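Local atomic coordinates of putative TRAP PERIPLASMIC SOLUTE BINDING PROTEIN (Haemophilus influenzae, PDB entry 4PBQ), a protein that probably serves as the periplasmic receptor of a TRAP transporter, capturing small sugar acids for uptake, and is seen here with L-gulonate bound. Residues L173-A178 against I183-M188; K130-G135 against I238-W243; G216-Q221 against H283-I288. One frame throughout, in Å; residues are numbered along the deposited sequence.

All three contacts are only partly buried, and each is built in its own way. Interaction 1 buries the largest surface and is chiefly apolar, a helix lying against the strand that follows it, with one residue reaching the ligand pocket. Interactions 2 and 3 each tie a short 3-10 segment to a segment far along the chain, and both depend on a backbone carbonyl: in interaction 2 it accepts from a backbone N-H at a helix start, in interaction 3 from a side-chain amide. These two reach the same mixed sheet on opposite sides of the chain's centre, about 39 Å apart between centres, whereas interaction 1 belongs to the small parallel pair 165-168 and 184-187.

Interaction 1. Residues L173-A178 against I183-M188; sequences LFVDWA and INPQSM. With 2UF (L-gulonate), chain D.
Ala178 and Pro185 meet at the tight centre of this contact, where Ala178 CB lies 3.7 Å from Pro185 CB and also touches CB of Ile183. One turn back along the helix, Val175 CG1 reaches Pro185 CG at 3.7 Å, the two side chains crossing at about a right angle. With CG1 anti to the backbone N (chi1 -179°), Val175 turns this methyl to the proline and its other branch, CG2, to CB of Ser187, a looser touch at 4.0 Å. A backbone bond from Ile183 N to Ala178 O (2.9 Å), bent to 147° at the hydrogen, spans the chain reversal. On the buried flank, CD1 of Ile183 approaches Trp177 CH2 obliquely at 4.2 Å, while the indole also stacks on His229. On the looser side, Asn184 and Gln186 point away from the helix and are solvent-exposed, though Gln186 touches Val201. Ser187, at the thinning end, has its hydroxyl bound to the carbonyl of Pro169. Phe174 takes no part in the strand packing and turns toward the ligand, O1 of L-gulonate coming obliquely to the ring, 3.5 Å from Phe174 CE1. Helix and strand run nearly antiparallel, at 166°, as the second half of a beta-alpha-beta crossover, strand 165-168, helix 172-180 and strand 184-187, whose helix contributes Phe174 to the sugar-acid pocket.

Interaction 2. Residues K130-G135 against I238-W243; sequences KMEKYG and ISLKTW
Glu132 makes the first touch with Leu240: its carbonyl O lies 3.5 Å from CD2 of the leucine, and its CG stands 4.3 Å from CD1, a loose touch. The carboxylate turns elsewhere, forming a long, weak ion pair with Lys137. Chi1 of Leu240 (-163°) sets CG anti to the backbone N, which sends both methyls toward Glu132. Further on, the hydroxyl of Tyr134 ties the loop to Asp97. The segment links helix 122-129 to the long strand 136-151, which pairs antiparallel with strand 231-239 in the mixed sheet, and the contact thus lies where one strand begins and its neighbour ends in a short helix. Gly135 has a positive phi (95°), and at its backbone angles a CB would collide with the carbonyl O of Tyr134; its own carbonyl meets the helix start. There Gly135 O accepts from Leu240 N at 2.9 Å; the bond is nearly straight at the hydrogen, 167°, although the donor sits above the carbonyl plane. The same oxygen is 3.3 Å from Leu240 CB, and water 1 lies 2.8 Å from Gly135 O. Ser239 holds the N-cap position just before helix 240-243, its OG accepting a weak capping bond from Lys241 N (3.3 Å) while also bonded to the carbonyl of Leu79.

Interaction 3. Residues G216-Q221 against H283-I288; sequences GLYEVQ and HGNEII
The Tyr218 ring and the Asn285 amide are the flat groups here, their planes 57° apart. Asn285 OD1 comes to the edge of the ring, near its plane and 3.6 Å from Tyr218 CD2, while one ring face carries CG of Glu219, offset toward the rim. From His283, CB approaches obliquely at 4.5 Å from Tyr218 CE2; the imidazole itself stacks on Tyr279. The contact joins a 3-10 turn, 217-219, to the loop leading into strand 286-288, which runs parallel to strand 223-225 in the mixed sheet. The touching residues, 218-221 and 283-285, come just before strands 223-225 and 286-288. Tyr218 sets its ring between its own backbone N and carbonyl carbon (chi1 72°), which turns the ring to the loop 283-285 and brings its hydroxyl to that of Tyr279, with Leu280 of the long helix 248-281 touching the side chain. Gln221 leads its side chain the other way: Gln221 NE2 donates to Val220 O at 3.1 Å and also to the carbonyl of Asp203, and OE1 is hydrogen-bonded to Ser150, so both ends of the group are held and its rotation is fixed. Asn285 is buried, and its amide nitrogen points to the carbonyl of Tyr218, within the 3-10 turn. There Asn285 ND2 donates to Tyr218 O at 2.9 Å, with 166° at the hydrogen, the donor lying in the carbonyl plane on a lone pair and the oxygen close to the amide plane.

Interaction 1. Residues L173-A178 against I183-M188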
loop_
_atom_site.group_PDB
_atom_site.type_symbol
_atom_site.label_atom_id
_atom_site.label_comp_id
_atom_site.label_asym_id
_atom_site.label_seq_id
_atom_site.Cartn_x
_atom_site.Cartn_y
_atom_site.Cartn_z
ATOM N N LEU A 173 -2.400 11.991 -5.597
ATOM C CA LEU A 173 -3.738 11.651 -5.092
ATOM C C LEU A 173 -3.845 12.014 -3.597
ATOM O O LEU A 173 -4.869 12.479 -3.102
ATOM C CB LEU A 173 -4.016 10.144 -5.242
ATOM C CG LEU A 173 -5.256 9.677 -4.493
ATOM C CD1 LEU A 173 -6.472 10.337 -5.107
ATOM C CD2 LEU A 173 -5.407 8.142 -4.495
ATOM N N PHE A 174 -2.768 11.781 -2.869
ATOM C CA PHE A 174 -2.768 11.970 -1.441
ATOM C C PHE A 174 -2.615 13.448 -1.097
ATOM O O PHE A 174 -3.166 13.922 -0.087
ATOM C CB PHE A 174 -1.637 11.152 -0.804
ATOM C CG PHE A 174 -1.911 9.681 -0.770
ATOM C CD1 PHE A 174 -1.765 8.885 -1.915
ATOM C CD2 PHE A 174 -2.309 9.085 0.411
ATOM C CE1 PHE A 174 -2.014 7.521 -1.865
ATOM C CE2 PHE A 174 -2.547 7.714 0.465
ATOM C CZ PHE A 174 -2.420 6.941 -0.673
ATOM N N VAL A 175 -1.882 14.174 -1.942
ATOM C CA VAL A 175 -1.824 15.619 -1.825
ATOM C C VAL A 175 -3.244 16.167 -1.988
ATOM O O VAL A 175 -3.693 16.996 -1.195
ATOM C CB VAL A 175 -0.867 16.271 -2.851
ATOM C CG1 VAL A 175 -0.839 17.772 -2.653
ATOM C CG2 VAL A 175 0.555 15.709 -2.727
ATOM N N ASP A 176 -3.937 15.757 -3.046
ATOM C CA ASP A 176 -5.311 16.225 -3.284
ATOM C C ASP A 176 -6.292 15.819 -2.177
ATOM O O ASP A 176 -7.147 16.616 -1.757
ATOM C CB ASP A 176 -5.796 15.736 -4.646
ATOM C CG ASP A 176 -5.020 16.340 -5.802
ATOM O OD1 ASP A 176 -4.353 17.400 -5.638
ATOM O OD2 ASP A 176 -5.111 15.755 -6.894
ATOM N N TRP A 177 -6.167 14.583 -1.700
ATOM C CA TRP A 177 -6.978 14.110 -0.586
ATOM C C TRP A 177 -6.798 15.036 0.623
ATOM O O TRP A 177 -7.768 15.498 1.236
ATOM C CB TRP A 177 -6.619 12.651 -0.228
ATOM C CG TRP A 177 -7.133 12.273 1.124
ATOM C CD1 TRP A 177 -8.397 11.865 1.433
ATOM C CD2 TRP A 177 -6.410 12.313 2.362
ATOM N NE1 TRP A 177 -8.519 11.662 2.782
ATOM C CE2 TRP A 177 -7.307 11.925 3.378
ATOM C CE3 TRP A 177 -5.096 12.659 2.710
ATOM C CZ2 TRP A 177 -6.938 11.872 4.722
ATOM C CZ3 TRP A 177 -4.723 12.594 4.054
ATOM C CH2 TRP A 177 -5.640 12.192 5.036
ATOM N N ALA A 178 -5.548 15.347 0.949
ATOM C CA ALA A 178 -5.272 16.161 2.115
ATOM C C ALA A 178 -5.874 17.550 1.949
ATOM O O ALA A 178 -6.483 18.064 2.866
ATOM C CB ALA A 178 -3.791 16.249 2.385
ATOM N N ILE A 183 -6.409 19.992 5.063
ATOM C CA ILE A 183 -5.086 19.722 5.620
ATOM C C ILE A 183 -4.017 20.321 4.713
ATOM O O ILE A 183 -4.206 20.362 3.503
ATOM C CB ILE A 183 -4.862 18.200 5.737
ATOM C CG1 ILE A 183 -5.822 17.576 6.760
ATOM C CG2 ILE A 183 -3.405 17.891 6.110
ATOM C CD1 ILE A 183 -5.857 16.043 6.713
ATOM N N ASN A 184 -2.894 20.774 5.294
ATOM C CA ASN A 184 -1.726 21.231 4.518
ATOM C C ASN A 184 -0.754 20.062 4.295
ATOM O O ASN A 184 -0.045 19.694 5.212
ATOM C CB ASN A 184 -0.976 22.347 5.255
ATOM C CG ASN A 184 -1.868 23.550 5.570
ATOM O OD1 ASN A 184 -2.730 23.917 4.775
ATOM N ND2 ASN A 184 -1.659 24.165 6.732
ATOM N N PRO A 185 -0.736 19.483 3.094
ATOM C CA PRO A 185 0.136 18.334 2.827
ATOM C C PRO A 185 1.544 18.757 2.477
ATOM O O PRO A 185 1.758 19.828 1.934
ATOM C CB PRO A 185 -0.520 17.699 1.610
ATOM C CG PRO A 185 -1.039 18.902 0.845
ATOM C CD PRO A 185 -1.543 19.830 1.903
ATOM N N GLN A 186 2.501 17.887 2.755
ATOM C CA GLN A 186 3.835 18.011 2.202
ATOM C C GLN A 186 4.266 16.624 1.759
ATOM O O GLN A 186 4.473 15.726 2.572
ATOM C CB GLN A 186 4.871 18.580 3.187
ATOM C CG GLN A 186 6.253 18.712 2.448
ATOM C CD GLN A 186 7.297 19.623 3.123
ATOM O OE1 GLN A 186 6.987 20.413 4.017
ATOM N NE2 GLN A 186 8.546 19.498 2.686
ATOM N N SER A 187 4.362 16.435 0.463
ATOM C CA SER A 187 4.731 15.132 -0.098
ATOM C C SER A 187 6.219 14.896 0.105
ATOM O O SER A 187 7.019 15.748 -0.203
ATOM C CB SER A 187 4.381 15.086 -1.598
ATOM O OG SER A 187 4.807 13.883 -2.214
HETATM N N MSE A 188 6.594 13.730 0.633
HETATM C CA MSE A 188 8.006 13.405 0.793
HETATM C C MSE A 188 8.162 11.890 0.908
HETATM O O MSE A 188 7.212 11.195 1.262
HETATM C CB MSE A 188 8.591 14.075 2.036
HETATM C CG MSE A 188 7.984 13.651 3.311
HETATM SE SE MSE A 188 8.589 14.682 4.894
HETATM C CE MSE A 188 7.772 16.308 4.702
HETATM O O6A 2UF D . 5.246 5.877 1.774
HETATM C C6 2UF D . 4.069 5.608 2.050
HETATM O O6B 2UF D . 3.364 6.210 2.873
HETATM C C5 2UF D . 3.455 4.382 1.340
HETATM O O5 2UF D . 2.462 3.832 2.177
HETATM C C4 2UF D . 2.831 4.786 -0.014
HETATM O O4 2UF D . 3.861 5.231 -0.912
HETATM C C3 2UF D . 2.060 3.589 -0.612
HETATM O O3 2UF D . 2.859 2.357 -0.637
HETATM C C2 2UF D . 1.581 3.888 -2.043
HETATM O O2 2UF D . 0.623 2.885 -2.319
HETATM C C1 2UF D . 0.857 5.266 -2.139
HETATM O O1 2UF D . 0.309 5.374 -3.463
#

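Interaction 2. Residues K130-G135 against I238-W243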
loop_
_atom_site.group_PDB
_atom_site.type_symbol
_atom_site.label_atom_id
_atom_site.label_comp_id
_atom_site.label_asym_id
_atom_site.label_seq_id
_atom_site.Cartn_x
_atom_site.Cartn_y
_atom_site.Cartn_z
ATOM N N LYS A 130 -2.238 -4.550 -17.299
ATOM C CA LYS A 130 -1.783 -3.343 -17.980
ATOM C C LYS A 130 -0.415 -2.868 -17.502
ATOM O O LYS A 130 0.207 -2.041 -18.167
ATOM C CB LYS A 130 -2.770 -2.197 -17.772
ATOM C CG LYS A 130 -4.123 -2.387 -18.439
ATOM C CD LYS A 130 -5.060 -1.217 -18.109
ATOM C CE LYS A 130 -6.210 -1.106 -19.111
ATOM N NZ LYS A 130 -6.767 -2.435 -19.477
HETATM N N MSE A 131 0.050 -3.361 -16.360
HETATM C CA MSE A 131 1.381 -2.983 -15.886
HETATM C C MSE A 131 2.467 -3.509 -16.823
HETATM O O MSE A 131 3.570 -2.982 -16.855
HETATM C CB MSE A 131 1.595 -3.480 -14.458
HETATM C CG MSE A 131 0.649 -2.864 -13.466
HETATM SE SE MSE A 131 1.047 -3.492 -11.638
HETATM C CE MSE A 131 2.621 -2.581 -11.360
ATOM N N GLU A 132 2.157 -4.539 -17.606
ATOM C CA GLU A 132 3.139 -5.096 -18.534
ATOM C C GLU A 132 3.596 -4.091 -19.600
ATOM O O GLU A 132 4.731 -4.143 -20.069
ATOM C CB GLU A 132 2.615 -6.395 -19.163
ATOM C CG GLU A 132 2.460 -7.461 -18.086
ATOM C CD GLU A 132 1.734 -8.710 -18.546
ATOM O OE1 GLU A 132 1.988 -9.153 -19.682
ATOM O OE2 GLU A 132 0.921 -9.244 -17.750
ATOM N N LYS A 133 2.712 -3.174 -19.962
ATOM C CA LYS A 133 3.049 -2.098 -20.889
ATOM C C LYS A 133 4.190 -1.219 -20.366
ATOM O O LYS A 133 4.895 -0.558 -21.142
ATOM C CB LYS A 133 1.809 -1.224 -21.111
ATOM C CG LYS A 133 2.029 0.005 -21.956
ATOM C CD LYS A 133 0.690 0.708 -22.220
ATOM C CE LYS A 133 0.845 1.967 -23.079
ATOM N NZ LYS A 133 -0.488 2.573 -23.388
ATOM N N TYR A 134 4.372 -1.218 -19.058
ATOM C CA TYR A 134 5.397 -0.394 -18.409
ATOM C C TYR A 134 6.518 -1.236 -17.814
ATOM O O TYR A 134 7.302 -0.749 -16.983
ATOM C CB TYR A 134 4.750 0.477 -17.331
ATOM C CG TYR A 134 3.624 1.290 -17.909
ATOM C CD1 TYR A 134 3.888 2.421 -18.663
ATOM C CD2 TYR A 134 2.307 0.901 -17.752
ATOM C CE1 TYR A 134 2.856 3.156 -19.231
ATOM C CE2 TYR A 134 1.283 1.623 -18.305
ATOM C CZ TYR A 134 1.562 2.758 -19.047
ATOM O OH TYR A 134 0.531 3.501 -19.618
ATOM N N GLY A 135 6.572 -2.510 -18.190
ATOM C CA GLY A 135 7.710 -3.347 -17.844
ATOM C C GLY A 135 7.542 -4.176 -16.578
ATOM O O GLY A 135 8.518 -4.731 -16.061
ATOM N N ILE A 238 7.162 -8.777 -10.479
ATOM C CA ILE A 238 8.441 -9.246 -11.026
ATOM C C ILE A 238 8.697 -8.416 -12.288
ATOM O O ILE A 238 7.784 -8.133 -13.056
ATOM C CB ILE A 238 8.417 -10.773 -11.264
ATOM C CG1 ILE A 238 9.769 -11.308 -11.733
ATOM C CG2 ILE A 238 7.405 -11.158 -12.260
ATOM C CD1 ILE A 238 9.993 -12.768 -11.232
ATOM N N SER A 239 9.930 -7.968 -12.464
ATOM C CA SER A 239 10.293 -7.286 -13.687
ATOM C C SER A 239 9.964 -8.130 -14.908
ATOM O O SER A 239 10.239 -9.337 -14.957
ATOM C CB SER A 239 11.788 -6.990 -13.698
ATOM O OG SER A 239 12.195 -6.446 -14.939
ATOM N N LEU A 240 9.389 -7.508 -15.919
ATOM C CA LEU A 240 9.056 -8.230 -17.143
ATOM C C LEU A 240 10.313 -8.753 -17.841
ATOM O O LEU A 240 10.289 -9.808 -18.468
ATOM C CB LEU A 240 8.252 -7.329 -18.075
ATOM C CG LEU A 240 7.479 -8.028 -19.198
ATOM C CD1 LEU A 240 6.430 -8.988 -18.641
ATOM C CD2 LEU A 240 6.844 -6.986 -20.072
ATOM N N LYS A 241 11.420 -8.019 -17.721
ATOM C CA LYS A 241 12.688 -8.469 -18.278
ATOM C C LYS A 241 13.120 -9.783 -17.651
ATOM O O LYS A 241 13.628 -10.658 -18.352
ATOM C CB LYS A 241 13.764 -7.416 -18.100
ATOM C CG LYS A 241 13.560 -6.164 -18.955
ATOM C CD LYS A 241 14.622 -5.109 -18.640
ATOM C CE LYS A 241 14.886 -4.175 -19.826
ATOM N NZ LYS A 241 13.648 -3.536 -20.358
ATOM N N THR A 242 12.914 -9.908 -16.337
ATOM C CA THR A 242 13.149 -11.168 -15.638
ATOM C C THR A 242 12.140 -12.247 -16.037
ATOM O O THR A 242 12.506 -13.403 -16.341
ATOM C CB THR A 242 13.114 -10.935 -14.134
ATOM O OG1 THR A 242 14.261 -10.158 -13.763
ATOM C CG2 THR A 242 13.098 -12.236 -13.374
ATOM N N TRP A 243 10.867 -11.879 -16.041
ATOM C CA TRP A 243 9.794 -12.819 -16.355
ATOM C C TRP A 243 9.965 -13.443 -17.744
ATOM O O TRP A 243 9.738 -14.626 -17.919
ATOM C CB TRP A 243 8.461 -12.078 -16.271
ATOM C CG TRP A 243 7.209 -12.907 -16.183
ATOM C CD1 TRP A 243 6.151 -12.864 -17.057
ATOM C CD2 TRP A 243 6.836 -13.858 -15.161
ATOM N NE1 TRP A 243 5.168 -13.721 -16.660
ATOM C CE2 TRP A 243 5.548 -14.338 -15.496
ATOM C CE3 TRP A 243 7.458 -14.341 -14.006
ATOM C CZ2 TRP A 243 4.890 -15.306 -14.742
ATOM C CZ3 TRP A 243 6.802 -15.278 -13.235
ATOM C CH2 TRP A 243 5.525 -15.750 -13.598
HETATM O O HOH W 1 11.025 -4.643 -17.358
#

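Interaction 3. Residues G216-Q221 against H283-I288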
loop_
_atom_site.group_PDB
_atom_site.type_symbol
_atom_site.label_atom_id
_atom_site.label_comp_id
_atom_site.label_asym_id
_atom_site.label_seq_id
_atom_site.Cartn_x
_atom_site.Cartn_y
_atom_site.Cartn_z
ATOM N N GLY A 216 8.190 2.340 14.169
ATOM C CA GLY A 216 8.452 3.085 15.387
ATOM C C GLY A 216 7.838 4.488 15.381
ATOM O O GLY A 216 8.048 5.255 16.319
ATOM N N LEU A 217 7.083 4.831 14.340
ATOM C CA LEU A 217 6.427 6.155 14.312
ATOM C C LEU A 217 5.512 6.367 15.514
ATOM O O LEU A 217 5.331 7.505 15.965
ATOM C CB LEU A 217 5.643 6.369 13.009
ATOM C CG LEU A 217 6.508 6.833 11.843
ATOM C CD1 LEU A 217 5.730 6.704 10.518
ATOM C CD2 LEU A 217 6.983 8.267 12.054
ATOM N N TYR A 218 4.947 5.293 16.074
ATOM C CA TYR A 218 4.055 5.436 17.226
ATOM C C TYR A 218 4.739 6.101 18.442
ATOM O O TYR A 218 4.082 6.712 19.291
ATOM C CB TYR A 218 3.465 4.070 17.623
ATOM C CG TYR A 218 4.454 3.115 18.279
ATOM C CD1 TYR A 218 5.345 2.356 17.522
ATOM C CD2 TYR A 218 4.475 2.954 19.667
ATOM C CE1 TYR A 218 6.231 1.489 18.130
ATOM C CE2 TYR A 218 5.356 2.097 20.273
ATOM C CZ TYR A 218 6.234 1.373 19.510
ATOM O OH TYR A 218 7.108 0.521 20.130
ATOM N N GLU A 219 6.068 5.993 18.508
ATOM C CA GLU A 219 6.802 6.517 19.646
ATOM C C GLU A 219 6.899 8.044 19.611
ATOM O O GLU A 219 7.183 8.664 20.624
ATOM C CB GLU A 219 8.194 5.904 19.684
ATOM C CG GLU A 219 8.179 4.416 19.988
ATOM C CD GLU A 219 9.573 3.868 20.215
ATOM O OE1 GLU A 219 10.491 4.239 19.458
ATOM O OE2 GLU A 219 9.750 3.091 21.168
ATOM N N VAL A 220 6.660 8.626 18.442
ATOM C CA VAL A 220 6.738 10.075 18.270
ATOM C C VAL A 220 5.424 10.668 17.764
ATOM O O VAL A 220 5.392 11.790 17.259
ATOM C CB VAL A 220 7.893 10.485 17.316
ATOM C CG1 VAL A 220 9.261 10.162 17.944
ATOM C CG2 VAL A 220 7.749 9.821 15.938
ATOM N N GLN A 221 4.341 9.914 17.907
ATOM C CA GLN A 221 3.018 10.358 17.473
ATOM C C GLN A 221 1.990 9.934 18.505
ATOM O O GLN A 221 1.516 8.798 18.476
ATOM C CB GLN A 221 2.676 9.761 16.110
ATOM C CG GLN A 221 3.598 10.156 14.972
ATOM C CD GLN A 221 3.147 11.445 14.295
ATOM O OE1 GLN A 221 2.551 11.414 13.220
ATOM N NE2 GLN A 221 3.403 12.565 14.943
ATOM N N HIS A 283 0.436 1.129 24.778
ATOM C CA HIS A 283 1.791 1.662 24.871
ATOM C C HIS A 283 1.814 3.182 24.865
ATOM O O HIS A 283 2.798 3.780 24.439
ATOM C CB HIS A 283 2.678 1.125 23.751
ATOM C CG HIS A 283 3.108 -0.299 23.966
ATOM N ND1 HIS A 283 2.257 -1.363 23.781
ATOM C CD2 HIS A 283 4.287 -0.827 24.377
ATOM C CE1 HIS A 283 2.887 -2.488 24.065
ATOM N NE2 HIS A 283 4.120 -2.190 24.439
ATOM N N GLY A 284 0.720 3.785 25.310
ATOM C CA GLY A 284 0.674 5.217 25.539
ATOM C C GLY A 284 -0.001 6.016 24.439
ATOM O O GLY A 284 -0.306 7.186 24.651
ATOM N N ASN A 285 -0.224 5.428 23.264
ATOM C CA ASN A 285 -0.907 6.178 22.198
ATOM C C ASN A 285 -2.388 6.331 22.502
ATOM O O ASN A 285 -2.979 5.472 23.144
ATOM C CB ASN A 285 -0.735 5.515 20.832
ATOM C CG ASN A 285 0.706 5.448 20.396
ATOM O OD1 ASN A 285 1.395 4.448 20.632
ATOM N ND2 ASN A 285 1.182 6.514 19.763
ATOM N N GLU A 286 -2.975 7.432 22.049
ATOM C CA GLU A 286 -4.415 7.642 22.172
ATOM C C GLU A 286 -5.075 7.428 20.826
ATOM O O GLU A 286 -4.834 8.175 19.868
ATOM C CB GLU A 286 -4.694 9.036 22.700
ATOM C CG GLU A 286 -3.879 9.343 23.921
ATOM C CD GLU A 286 -4.697 9.988 25.011
ATOM O OE1 GLU A 286 -5.662 10.718 24.669
ATOM O OE2 GLU A 286 -4.365 9.759 26.200
ATOM N N ILE A 287 -5.899 6.389 20.751
ATOM C CA ILE A 287 -6.574 6.033 19.518
ATOM C C ILE A 287 -7.945 6.696 19.517
ATOM O O ILE A 287 -8.747 6.499 20.421
ATOM C CB ILE A 287 -6.724 4.507 19.375
ATOM C CG1 ILE A 287 -5.348 3.862 19.125
ATOM C CG2 ILE A 287 -7.605 4.173 18.204
ATOM C CD1 ILE A 287 -5.412 2.396 18.712
ATOM N N ILE A 288 -8.186 7.530 18.522
ATOM C CA ILE A 288 -9.467 8.203 18.391
ATOM C C ILE A 288 -10.268 7.503 17.295
ATOM O O ILE A 288 -9.806 7.383 16.151
ATOM C CB ILE A 288 -9.232 9.699 18.082
ATOM C CG1 ILE A 288 -8.567 10.359 19.306
ATOM C CG2 ILE A 288 -10.529 10.395 17.701
ATOM C CD1 ILE A 288 -8.066 11.770 19.082
#